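Local coordinates for protein endo-1,3-beta-glucanase, family GH16 (Zobellia galactanivorans, PDB 4BOW) that probably hydrolyses internal beta-1,3-glucosidic bonds in glucans such as laminarin, and is represented here by its family 16 glycoside hydrolase domain, at residues 31-36 and 86-91; 115-120 and 223-228; 141-146 and 196-201; 158-163 and 171-176. The protein carries 1 engineered substitution. All blocks are in the same frame, centred on the assembly; numbering follows the deposited sequence. Where two conformers were deposited one is given.

Contact 1: residues 31-36 and 86-91; sequences HYQVIP and RLNSKF
One face of the Y32 ring carries the CD2 methyl of L87, which sits 3.7 Å from the ring centroid in a CH-pi contact, offset toward the rim; the Y32 hydroxyl bonds to S57. The guanidinium of R86 is met at its edge, in its plane, by Q33 OE1, which accepts from R86 NE at 2.8 Å. On the amide side the fit is less regular, because NE stands 51° out of the carbonyl plane of Q33 and misses the lone pairs. R86 gets there extended from CG to NE, with CG anti to the backbone N (chi1 176°). At the edge of the H31 ring a water bonds ND1 at 2.7 Å, while NE2 is bonded to G125. H31 and N88 exchange two backbone bonds, and Q33 N reaches R86 O at 2.9 Å. With Q33 cut back to alanine, R86 NE is likely to lose this acceptor, its guanidinium to turn more freely, and E123 to lose the amide donor it takes from Q33 NE2. This is antiparallel pairing at the sugar-binding cleft of a GH16 beta-sandwich, where arginine suits its place because NE can serve Q33 while NH2 reaches E123 and O6 of a bound beta-glucose.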
# COMPACT_ATOMS: atom_id res chain seq x y z
N HIS A 31 -10.71 6.01 0.15
CA HIS A 31 -11.72 4.96 0.24
C HIS A 31 -11.26 3.85 1.14
O HIS A 31 -10.11 3.42 1.01
CB HIS A 31 -11.96 4.42 -1.17
CG HIS A 31 -12.76 3.16 -1.24
ND1 HIS A 31 -14.13 3.12 -1.06
CD2 HIS A 31 -12.37 1.87 -1.48
CE1 HIS A 31 -14.58 1.88 -1.24
NE2 HIS A 31 -13.53 1.09 -1.47
N TYR A 32 -12.07 3.40 2.06
CA TYR A 32 -11.71 2.20 2.87
C TYR A 32 -12.10 0.90 2.23
O TYR A 32 -13.21 0.79 1.67
CB TYR A 32 -12.48 2.32 4.19
CG TYR A 32 -11.93 3.35 5.15
CD1 TYR A 32 -10.84 3.02 5.99
CD2 TYR A 32 -12.47 4.59 5.24
CE1 TYR A 32 -10.38 3.83 6.90
CE2 TYR A 32 -12.01 5.48 6.26
CZ TYR A 32 -10.97 5.03 7.07
OH TYR A 32 -10.50 5.92 8.05
N GLN A 33 -11.23 -0.08 2.36
CA GLN A 33 -11.65 -1.48 2.07
C GLN A 33 -11.93 -2.15 3.38
O GLN A 33 -11.12 -2.15 4.31
CB GLN A 33 -10.51 -2.20 1.37
CG GLN A 33 -10.36 -1.68 -0.08
CD GLN A 33 -9.41 -2.53 -0.88
OE1 GLN A 33 -8.20 -2.28 -0.93
NE2 GLN A 33 -9.95 -3.59 -1.51
N VAL A 34 -13.08 -2.78 3.43
CA VAL A 34 -13.51 -3.58 4.60
C VAL A 34 -14.00 -4.97 4.24
O VAL A 34 -13.95 -5.86 5.09
CB VAL A 34 -14.64 -2.88 5.45
CG1 VAL A 34 -14.15 -1.45 5.81
CG2 VAL A 34 -15.99 -2.85 4.74
N ILE A 35 -14.44 -5.22 2.99
CA ILE A 35 -15.00 -6.59 2.62
C ILE A 35 -13.78 -7.44 2.26
O ILE A 35 -13.02 -7.08 1.35
CB ILE A 35 -15.90 -6.44 1.39
CG1 ILE A 35 -17.12 -5.54 1.69
CG2 ILE A 35 -16.33 -7.85 1.01
CD1 ILE A 35 -17.82 -5.12 0.41
N PRO A 36 -13.60 -8.59 2.91
CA PRO A 36 -12.49 -9.44 2.53
C PRO A 36 -12.71 -10.04 1.13
O PRO A 36 -13.86 -10.39 0.79
CB PRO A 36 -12.51 -10.61 3.54
CG PRO A 36 -13.36 -10.07 4.67
CD PRO A 36 -14.34 -9.02 4.10
N ARG A 86 -6.96 -0.42 5.45
CA ARG A 86 -6.46 -0.53 4.07
C ARG A 86 -7.22 0.57 3.34
O ARG A 86 -8.43 0.46 3.03
CB ARG A 86 -6.74 -1.95 3.53
CG ARG A 86 -6.30 -2.05 2.01
CD ARG A 86 -6.29 -3.57 1.71
NE ARG A 86 -6.18 -3.83 0.28
CZ ARG A 86 -5.52 -4.85 -0.27
NH1 ARG A 86 -4.70 -5.62 0.47
NH2 ARG A 86 -5.65 -5.07 -1.56
N LEU A 87 -6.46 1.60 3.03
CA LEU A 87 -6.98 2.75 2.26
C LEU A 87 -6.66 2.65 0.82
O LEU A 87 -5.57 2.12 0.45
CB LEU A 87 -6.42 4.07 2.77
CG LEU A 87 -6.67 4.38 4.23
CD1 LEU A 87 -5.99 5.69 4.64
CD2 LEU A 87 -8.09 4.39 4.50
N ASN A 88 -7.52 3.19 -0.02
CA ASN A 88 -7.21 3.32 -1.47
C ASN A 88 -7.46 4.78 -1.82
O ASN A 88 -8.44 5.41 -1.38
CB ASN A 88 -8.20 2.49 -2.35
CG ASN A 88 -8.23 1.01 -2.08
OD1 ASN A 88 -7.32 0.44 -1.36
ND2 ASN A 88 -9.13 0.40 -2.70
N SER A 89 -6.59 5.34 -2.66
CA SER A 89 -6.88 6.71 -3.14
C SER A 89 -8.08 6.68 -4.07
O SER A 89 -8.25 5.77 -4.90
CB SER A 89 -5.67 7.31 -3.85
OG SER A 89 -5.29 6.60 -5.04
N LYS A 90 -8.94 7.70 -3.93
CA LYS A 90 -10.04 7.94 -4.89
C LYS A 90 -9.54 8.91 -5.96
O LYS A 90 -10.33 9.72 -6.53
CB LYS A 90 -11.20 8.68 -4.23
CG LYS A 90 -11.82 7.89 -3.11
CD LYS A 90 -13.11 8.61 -2.68
CE LYS A 90 -13.87 7.62 -1.75
NZ LYS A 90 -15.08 8.34 -1.13
N PHE A 91 -8.28 8.91 -6.20
CA PHE A 91 -7.56 9.47 -7.35
C PHE A 91 -6.88 8.33 -8.11
O PHE A 91 -6.20 7.48 -7.48
CB PHE A 91 -6.55 10.42 -6.77
CG PHE A 91 -5.72 11.12 -7.82
CD1 PHE A 91 -6.25 12.12 -8.60
CD2 PHE A 91 -4.40 10.74 -7.98
CE1 PHE A 91 -5.41 12.75 -9.53
CE2 PHE A 91 -3.59 11.33 -8.90
CZ PHE A 91 -4.09 12.32 -9.65
O HOH W 1 -15.55 5.37 -0.55
O HOH W 2 -9.85 -0.31 5.97

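Contact 2: residues 115-120 and 223-228; sequences WTLGAN and YLLLNI. With GLC (alpha-D-glucopyranose), chain C; BGC (beta-D-glucopyranose), chain B.
The indole of W115 lies between protein and sugar: L225 CB packs over one face, 3.7 Å from the centroid of the five-membered ring, and C6 of the alpha-glucose rests over the opposite face, 3.4 Å from W115 CE2. L225 crosses the indole obliquely and also brings its CD2 against W115 CZ2. At the edge, W115 NE1 donates to N227 OD1 at 2.8 Å. The amide of N227 is turned 72° from the ring plane, yet its oxygen lies close to that plane, where the N-H points. The indole is thus backed on one face by L225 and pinned at its rim by asparagine. Its CG stands between the backbone N and the carbonyl carbon (chi1 56°), which lays the ring over L225 of the neighbouring strand.

Two residues along, L117 and Y223 lie side by side and point the same way, with L117 CB over the phenol face, 4.3 Å from its centroid. The hydroxyl of Y223 bonds to S121. L117 CG also touches L225 CD1 at 3.9 Å, so the two leucines join the tryptophan and tyrosine into one buried apolar layer. The backbones beneath run antiparallel, W115 facing L225 and L117 facing Y223 as hydrogen-bonded pairs.

Chemically, the contact supplies an aromatic platform for glucose. A broad, polarisable face suits the C-H groups of the sugar at C5 and C6, while N227 satisfies the indole N-H and so fixes the rotation of that surface in the cleft.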
# COMPACT_ATOMS: atom_id res chain seq x y z
N TRP A 115 1.63 1.07 -2.04
CA TRP A 115 1.70 0.36 -3.31
C TRP A 115 0.58 0.83 -4.23
O TRP A 115 -0.24 1.67 -3.86
CB TRP A 115 1.69 -1.16 -3.04
CG TRP A 115 0.55 -1.73 -2.25
CD1 TRP A 115 0.17 -1.42 -0.95
CD2 TRP A 115 -0.32 -2.77 -2.69
NE1 TRP A 115 -0.89 -2.26 -0.55
CE2 TRP A 115 -1.21 -3.05 -1.59
CE3 TRP A 115 -0.45 -3.50 -3.91
CZ2 TRP A 115 -2.16 -4.10 -1.64
CZ3 TRP A 115 -1.42 -4.53 -3.94
CH2 TRP A 115 -2.27 -4.83 -2.85
N THR A 116 0.56 0.28 -5.42
CA THR A 116 -0.48 0.61 -6.37
C THR A 116 -1.10 -0.63 -6.98
O THR A 116 -0.50 -1.73 -7.02
CB THR A 116 0.06 1.44 -7.57
OG1 THR A 116 0.75 0.55 -8.54
CG2 THR A 116 0.99 2.58 -7.14
N LEU A 117 -2.32 -0.51 -7.48
CA LEU A 117 -2.98 -1.53 -8.30
C LEU A 117 -3.48 -0.82 -9.53
O LEU A 117 -3.99 0.32 -9.47
CB LEU A 117 -4.20 -2.18 -7.62
CG LEU A 117 -3.83 -3.26 -6.62
CD1 LEU A 117 -5.08 -3.58 -5.77
CD2 LEU A 117 -3.26 -4.49 -7.40
N GLY A 118 -3.41 -1.51 -10.70
CA GLY A 118 -4.16 -0.95 -11.87
C GLY A 118 -5.64 -0.75 -11.48
O GLY A 118 -6.28 -1.58 -10.80
N ALA A 119 -6.18 0.36 -11.97
CA ALA A 119 -7.57 0.66 -11.63
C ALA A 119 -8.58 -0.25 -12.31
O ALA A 119 -9.75 -0.14 -11.97
CB ALA A 119 -7.86 2.15 -11.97
N ASN A 120 -8.13 -1.07 -13.27
CA ASN A 120 -8.99 -2.12 -13.80
C ASN A 120 -8.90 -3.40 -12.95
O ASN A 120 -9.43 -4.45 -13.40
CB ASN A 120 -8.55 -2.40 -15.27
CG ASN A 120 -7.13 -2.86 -15.41
OD1 ASN A 120 -6.36 -2.95 -14.46
ND2 ASN A 120 -6.77 -3.21 -16.67
N TYR A 223 -4.29 3.18 -8.85
CA TYR A 223 -4.58 3.92 -7.62
C TYR A 223 -3.63 3.48 -6.51
O TYR A 223 -3.00 2.41 -6.61
CB TYR A 223 -6.04 3.78 -7.20
CG TYR A 223 -6.50 2.35 -6.99
CD1 TYR A 223 -6.39 1.68 -5.75
CD2 TYR A 223 -7.10 1.59 -8.07
CE1 TYR A 223 -6.82 0.33 -5.56
CE2 TYR A 223 -7.56 0.25 -7.89
CZ TYR A 223 -7.41 -0.31 -6.66
OH TYR A 223 -7.87 -1.56 -6.50
N LEU A 224 -3.51 4.30 -5.48
CA LEU A 224 -2.55 4.03 -4.39
C LEU A 224 -3.27 3.25 -3.26
O LEU A 224 -4.45 3.54 -3.00
CB LEU A 224 -2.08 5.41 -3.86
CG LEU A 224 -0.93 5.40 -2.85
CD1 LEU A 224 0.37 5.00 -3.53
CD2 LEU A 224 -0.77 6.78 -2.21
N LEU A 225 -2.54 2.42 -2.60
CA LEU A 225 -2.99 1.71 -1.38
C LEU A 225 -2.01 1.95 -0.24
O LEU A 225 -0.80 2.02 -0.47
CB LEU A 225 -3.09 0.18 -1.65
CG LEU A 225 -4.10 -0.21 -2.72
CD1 LEU A 225 -3.43 -0.31 -4.13
CD2 LEU A 225 -4.78 -1.60 -2.33
N LEU A 226 -2.58 2.09 0.96
CA LEU A 226 -1.82 2.23 2.18
C LEU A 226 -2.40 1.24 3.19
O LEU A 226 -3.62 1.29 3.42
CB LEU A 226 -1.98 3.68 2.73
CG LEU A 226 -1.54 4.77 1.79
CD1 LEU A 226 -2.07 6.17 2.34
CD2 LEU A 226 -0.05 4.76 1.61
N ASN A 227 -1.57 0.43 3.85
CA ASN A 227 -2.16 -0.57 4.77
C ASN A 227 -1.08 -1.07 5.71
O ASN A 227 0.13 -0.92 5.45
CB ASN A 227 -2.82 -1.79 4.05
CG ASN A 227 -1.77 -2.56 3.29
OD1 ASN A 227 -1.29 -2.13 2.24
ND2 ASN A 227 -1.37 -3.69 3.87
N ILE A 228 -1.55 -1.74 6.80
CA ILE A 228 -0.69 -2.66 7.58
C ILE A 228 -1.38 -4.01 7.61
O ILE A 228 -2.48 -4.14 8.21
CB ILE A 228 -0.42 -2.21 9.07
CG1 ILE A 228 0.03 -0.75 9.21
CG2 ILE A 228 0.58 -3.18 9.64
CD1 ILE A 228 0.01 -0.39 10.70
C1 GLC C . 2.49 -6.92 -3.05
C2 GLC C . 1.65 -8.17 -3.07
C3 GLC C . 0.22 -8.00 -2.55
C4 GLC C . 0.40 -7.38 -1.18
C5 GLC C . 0.96 -6.02 -1.42
C6 GLC C . 1.11 -5.13 -0.15
O1 GLC C . 1.98 -6.03 -4.03
O2 GLC C . 1.66 -8.63 -4.42
O3 GLC C . -0.50 -9.27 -2.45
O4 GLC C . -0.91 -7.22 -0.64
O5 GLC C . 2.31 -6.17 -1.89
O6 GLC C . 1.99 -5.80 0.83
C2 BGC B . -1.84 -10.95 -3.41
C3 BGC B . -2.81 -11.20 -4.52
C4 BGC B . -3.91 -10.11 -4.59
C5 BGC B . -3.20 -8.74 -4.81
C6 BGC B . -4.16 -7.56 -4.78
C1 BGC B . -1.32 -9.55 -3.61
O2 BGC B . -0.78 -11.85 -3.44
O3 BGC B . -3.54 -12.42 -4.15
O4 BGC B . -4.75 -10.27 -5.75
O5 BGC B . -2.36 -8.58 -3.64
O6 BGC B . -4.89 -7.51 -3.51

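Contact 3: residues 141-146 and 196-201. Engineered in segment 141-146: S142 (natural residue Glu). With GLC (alpha-D-glucopyranose), chain C.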
# COMPACT_ATOMS: atom_id res chain seq x y z
N GLY A 141 -1.66 -5.22 -12.97
CA GLY A 141 -0.40 -4.70 -12.55
C GLY A 141 -0.43 -4.15 -11.14
O GLY A 141 -1.46 -3.72 -10.59
N SER A 142 0.75 -4.13 -10.53
CA SER A 142 1.00 -3.45 -9.31
C SER A 142 2.42 -3.03 -9.12
O SER A 142 3.33 -3.71 -9.56
CB SER A 142 0.64 -4.54 -8.37
OG SER A 142 0.84 -4.12 -7.01
N ILE A 143 2.60 -1.91 -8.42
CA ILE A 143 3.92 -1.37 -8.10
C ILE A 143 4.00 -1.33 -6.60
O ILE A 143 3.15 -0.66 -5.96
CB ILE A 143 4.11 0.02 -8.64
CG1 ILE A 143 3.90 0.00 -10.20
CG2 ILE A 143 5.49 0.58 -8.23
CD1 ILE A 143 3.81 1.42 -10.86
N ASP A 144 4.98 -1.94 -5.96
CA ASP A 144 5.21 -1.72 -4.51
C ASP A 144 6.22 -0.63 -4.29
O ASP A 144 7.46 -0.93 -4.53
CB ASP A 144 5.68 -3.06 -3.84
CG ASP A 144 4.59 -4.09 -3.90
OD1 ASP A 144 3.59 -3.89 -3.20
OD2 ASP A 144 4.73 -5.22 -4.34
N ILE A 145 5.80 0.53 -3.79
CA ILE A 145 6.73 1.65 -3.49
C ILE A 145 7.47 1.32 -2.16
O ILE A 145 8.66 1.57 -2.07
CB ILE A 145 5.89 2.93 -3.38
CG1 ILE A 145 5.19 3.19 -4.70
CG2 ILE A 145 6.85 4.06 -3.04
CD1 ILE A 145 4.28 4.40 -4.71
N LEU A 146 6.77 0.71 -1.21
CA LEU A 146 7.40 0.35 0.04
C LEU A 146 6.72 -0.89 0.54
O LEU A 146 5.45 -0.93 0.65
CB LEU A 146 7.22 1.50 1.04
CG LEU A 146 7.73 1.30 2.48
CD1 LEU A 146 6.80 0.62 3.37
CD2 LEU A 146 9.16 0.68 2.57
N SER A 196 8.64 5.31 -20.07
CA SER A 196 9.97 4.70 -20.20
C SER A 196 10.33 3.73 -19.07
O SER A 196 10.90 2.64 -19.33
CB SER A 196 11.04 5.83 -20.25
OG SER A 196 10.90 6.53 -21.47
N ALA A 197 9.98 4.08 -17.81
CA ALA A 197 10.46 3.24 -16.68
C ALA A 197 9.69 3.60 -15.44
O ALA A 197 8.98 4.62 -15.36
CB ALA A 197 11.94 3.60 -16.38
N MET A 198 9.81 2.65 -14.47
CA MET A 198 9.25 2.85 -13.10
C MET A 198 10.49 2.78 -12.18
O MET A 198 11.20 1.74 -12.17
CB MET A 198 8.31 1.68 -12.70
CG MET A 198 6.85 1.72 -13.28
SD MET A 198 6.73 1.41 -15.05
CE MET A 198 7.29 -0.32 -15.13
N LYS A 199 10.74 3.83 -11.39
CA LYS A 199 11.87 3.86 -10.48
C LYS A 199 11.34 4.02 -9.06
O LYS A 199 10.53 4.97 -8.83
CB LYS A 199 12.74 5.07 -10.81
CG LYS A 199 13.36 5.09 -12.23
CD LYS A 199 14.04 6.44 -12.50
CE LYS A 199 14.51 6.43 -13.92
NZ LYS A 199 15.13 7.75 -14.16
N VAL A 200 11.77 3.19 -8.13
CA VAL A 200 11.34 3.32 -6.71
C VAL A 200 12.57 3.69 -5.88
O VAL A 200 13.62 3.05 -6.03
CB VAL A 200 10.71 2.01 -6.24
CG1 VAL A 200 10.39 2.07 -4.76
CG2 VAL A 200 9.43 1.70 -7.07
N PHE A 201 12.40 4.72 -5.05
CA PHE A 201 13.46 5.22 -4.21
C PHE A 201 13.12 5.21 -2.75
O PHE A 201 11.95 5.36 -2.35
CB PHE A 201 13.69 6.71 -4.56
CG PHE A 201 14.20 6.95 -5.96
CD1 PHE A 201 13.26 7.15 -7.01
CD2 PHE A 201 15.57 7.08 -6.25
CE1 PHE A 201 13.68 7.51 -8.29
CE2 PHE A 201 15.96 7.35 -7.60
CZ PHE A 201 15.02 7.50 -8.59
C1 GLC C . 2.49 -6.92 -3.05
C2 GLC C . 1.65 -8.17 -3.07
C3 GLC C . 0.22 -8.00 -2.55
C4 GLC C . 0.40 -7.38 -1.18
C5 GLC C . 0.96 -6.02 -1.42
C6 GLC C . 1.11 -5.13 -0.15
O1 GLC C . 1.98 -6.03 -4.03
O2 GLC C . 1.66 -8.63 -4.42
O3 GLC C . -0.50 -9.27 -2.45
O4 GLC C . -0.91 -7.22 -0.64
O5 GLC C . 2.31 -6.17 -1.89
O6 GLC C . 1.99 -5.80 0.83
O HOH W 3 10.80 2.98 -1.13
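Apolar contacts between methyl and methylene groups bring I143 and I145 against M198 and V200. I143 CD1 meets M198 CG at 3.9 Å, the two side chains crossing at about a right angle, in one of the two conformers deposited for M198. I143 CG2 lies 4.3 Å from V200 CG2. With CG1 anti to the backbone N (chi1 174°), V200 directs that methyl against the carbonyl of I145, CG1 to O being 3.2 Å. Aliphatic residues suit this buried seam; the branched ones present methyls and M198 a flexible chain.

Polar links are few. One water donates to both I145 O and F201 O, bridging the two backbones. D144 turns its side chain the other way, into the cleft, where O1 of the alpha-glucose lies 2.8 Å from D144 OD1 and 2.9 Å from D144 OD2. S142 is an engineered replacement for the natural glutamate.

The axes of strands 142-144 and 197-201 stay 9.0 Å apart, a spacing of packed layers and not of paired strands. Strand 142-144 runs between 110-118 and 155-163; the chain turns a corner at I145, where I145 and L146 both face I114 in a classic beta bulge. Across the seam, 197-202 pairs with 187-193 and 205-211.

Contact 4: residues 158-163 and 171-176. With GLC (alpha-D-glucopyranose), chain C.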
# COMPACT_ATOMS: atom_id res chain seq x y z
N ALA A 158 11.06 -2.97 -2.61
CA ALA A 158 10.31 -2.33 -3.76
C ALA A 158 10.09 -3.54 -4.66
O ALA A 158 11.00 -4.28 -4.93
CB ALA A 158 11.20 -1.32 -4.51
N HIS A 159 8.94 -3.65 -5.26
CA HIS A 159 8.66 -4.80 -6.02
C HIS A 159 7.61 -4.56 -7.06
O HIS A 159 6.85 -3.57 -6.97
CB HIS A 159 8.19 -5.84 -5.05
CG HIS A 159 8.68 -7.20 -5.38
ND1 HIS A 159 9.91 -7.69 -4.96
CD2 HIS A 159 8.09 -8.21 -6.06
CE1 HIS A 159 10.04 -8.96 -5.39
NE2 HIS A 159 8.99 -9.28 -6.04
N PHE A 160 7.56 -5.36 -8.07
CA PHE A 160 6.56 -5.23 -9.15
C PHE A 160 5.92 -6.55 -9.40
O PHE A 160 6.63 -7.61 -9.37
CB PHE A 160 7.27 -4.84 -10.48
CG PHE A 160 7.89 -3.45 -10.40
CD1 PHE A 160 9.16 -3.26 -9.85
CD2 PHE A 160 7.14 -2.33 -10.83
CE1 PHE A 160 9.71 -1.97 -9.73
CE2 PHE A 160 7.66 -1.05 -10.74
CZ PHE A 160 8.99 -0.82 -10.18
N HIS A 161 4.61 -6.59 -9.59
CA HIS A 161 3.91 -7.79 -9.86
C HIS A 161 3.03 -7.56 -11.07
O HIS A 161 2.21 -6.62 -11.04
CB HIS A 161 2.99 -8.23 -8.69
CG HIS A 161 3.75 -8.46 -7.39
ND1 HIS A 161 4.15 -7.41 -6.57
CD2 HIS A 161 4.18 -9.61 -6.81
CE1 HIS A 161 4.81 -7.97 -5.50
NE2 HIS A 161 4.84 -9.27 -5.67
N TRP A 162 3.14 -8.38 -12.15
CA TRP A 162 2.28 -8.19 -13.27
C TRP A 162 2.30 -9.39 -14.18
O TRP A 162 3.09 -10.27 -13.99
CB TRP A 162 2.77 -6.98 -14.12
CG TRP A 162 4.02 -7.17 -14.95
CD1 TRP A 162 4.03 -7.31 -16.34
CD2 TRP A 162 5.40 -7.22 -14.52
NE1 TRP A 162 5.33 -7.44 -16.77
CE2 TRP A 162 6.20 -7.43 -15.70
CE3 TRP A 162 6.03 -7.22 -13.28
CZ2 TRP A 162 7.59 -7.57 -15.64
CZ3 TRP A 162 7.45 -7.37 -13.20
CH2 TRP A 162 8.20 -7.57 -14.39
N SER A 163 1.33 -9.43 -15.08
CA SER A 163 1.47 -10.33 -16.25
C SER A 163 1.47 -9.50 -17.49
O SER A 163 0.86 -8.40 -17.48
CB SER A 163 0.45 -11.45 -16.21
OG SER A 163 -0.89 -10.93 -16.20
N GLN A 171 4.84 -12.38 -13.54
CA GLN A 171 6.15 -11.92 -13.20
C GLN A 171 6.25 -11.11 -11.95
O GLN A 171 5.32 -10.38 -11.58
CB GLN A 171 6.66 -11.10 -14.34
CG GLN A 171 6.73 -11.96 -15.58
CD GLN A 171 7.49 -11.24 -16.64
OE1 GLN A 171 6.92 -10.82 -17.65
NE2 GLN A 171 8.77 -11.08 -16.42
N ASN A 172 7.34 -11.28 -11.23
CA ASN A 172 7.47 -10.62 -10.02
C ASN A 172 8.89 -10.45 -9.66
O ASN A 172 9.66 -11.48 -9.70
CB ASN A 172 6.56 -11.27 -9.05
CG ASN A 172 7.18 -11.70 -7.88
OD1 ASN A 172 7.38 -10.82 -6.97
ND2 ASN A 172 7.35 -13.00 -7.74
N LEU A 173 9.30 -9.20 -9.54
CA LEU A 173 10.72 -8.96 -9.26
C LEU A 173 10.88 -7.66 -8.59
O LEU A 173 9.95 -6.85 -8.53
CB LEU A 173 11.60 -9.03 -10.48
CG LEU A 173 11.04 -8.31 -11.72
CD1 LEU A 173 10.99 -6.82 -11.56
CD2 LEU A 173 11.95 -8.64 -12.95
N GLY A 174 12.04 -7.45 -8.03
CA GLY A 174 12.30 -6.16 -7.36
C GLY A 174 13.59 -6.17 -6.61
O GLY A 174 14.48 -7.02 -6.89
N GLY A 175 13.71 -5.30 -5.61
CA GLY A 175 14.94 -5.22 -4.85
C GLY A 175 14.66 -4.80 -3.43
O GLY A 175 13.48 -4.62 -3.02
N THR A 176 15.72 -4.67 -2.68
CA THR A 176 15.64 -4.21 -1.29
C THR A 176 16.74 -3.22 -1.00
O THR A 176 17.74 -3.14 -1.79
CB THR A 176 15.81 -5.38 -0.25
OG1 THR A 176 17.11 -5.96 -0.36
CG2 THR A 176 14.75 -6.41 -0.37
C1 GLC C . 2.49 -6.92 -3.05
C2 GLC C . 1.65 -8.17 -3.07
C3 GLC C . 0.22 -8.00 -2.55
C4 GLC C . 0.40 -7.38 -1.18
C5 GLC C . 0.96 -6.02 -1.42
C6 GLC C . 1.11 -5.13 -0.15
O1 GLC C . 1.98 -6.03 -4.03
O2 GLC C . 1.66 -8.63 -4.42
O3 GLC C . -0.50 -9.27 -2.45
O4 GLC C . -0.91 -7.22 -0.64
O5 GLC C . 2.31 -6.17 -1.89
O6 GLC C . 1.99 -5.80 0.83
O HOH W 4 12.06 -6.94 -3.30
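Q171 and W162 close one end of a beta hairpin, an antiparallel pairing of strands 155-163 and 170-178 at the side of the GH16 sandwich. The axes run 4.6 Å apart at 173°, and the backbones bond in three hydrogen-bonded pairs, W162 with Q171, F160 with L173 and A158 with G175.

On the face of W162, Q171 CB, in one of the two conformers deposited for Q171, stands almost straight above the indole, 3.7 Å from the centroid of its six-membered ring. L173 CD1 comes to the edge, 3.9 Å from W162 CZ3, and the indole N-H is held by D164. Replacing W162 with an alanine is likely to strip Q171 and L173 of their aromatic support and leave D164 without its indole donor.

The other face turns to the cleft. O2 of the alpha-glucose lies over the centre of the H161 ring, 3.4 Å from H161 CE1. L173 O sits over the H159 ring, 3.4 Å from H159 CG, and a water links H159 ND1 to G175 O. The very short approach of H159 NE2 to N172 OD1 is doubtful. Glycine suits position 174, since a side chain there would strike A158 O and the H159 ring.

Strand 155-163 pairs on its other edge with strand 142-144, through backbone hydrogen bonds of H159 with D144 and of H161 with S142. Beneath, F160 packs on M198 and V200 of strand 197-202 and on Y208 and L210 of strand 205-211.

Contact 1 comes first along the chain and closes before contact 2 opens; contact 2 then spans a long loop that holds contact 3, which in turn encloses the hairpin of contact 4. In space the strands run side by side, 30-32, 82-93, 222-230, 110-118, 142-144, 155-163 and 170-178; contacts 1, 2 and 4 are three of the pairings along this order, with others in between, while contact 3 joins this layer to strand 197-202. Centres of contacts 1 and 2 are 9 Å apart, those of 3 and 4 are 8 Å apart, and those of 1 and 4 are 22 Å apart. Contacts 2, 3 and 4 all touch the alpha-glucose, so residues distant in sequence line one sugar-binding cleft.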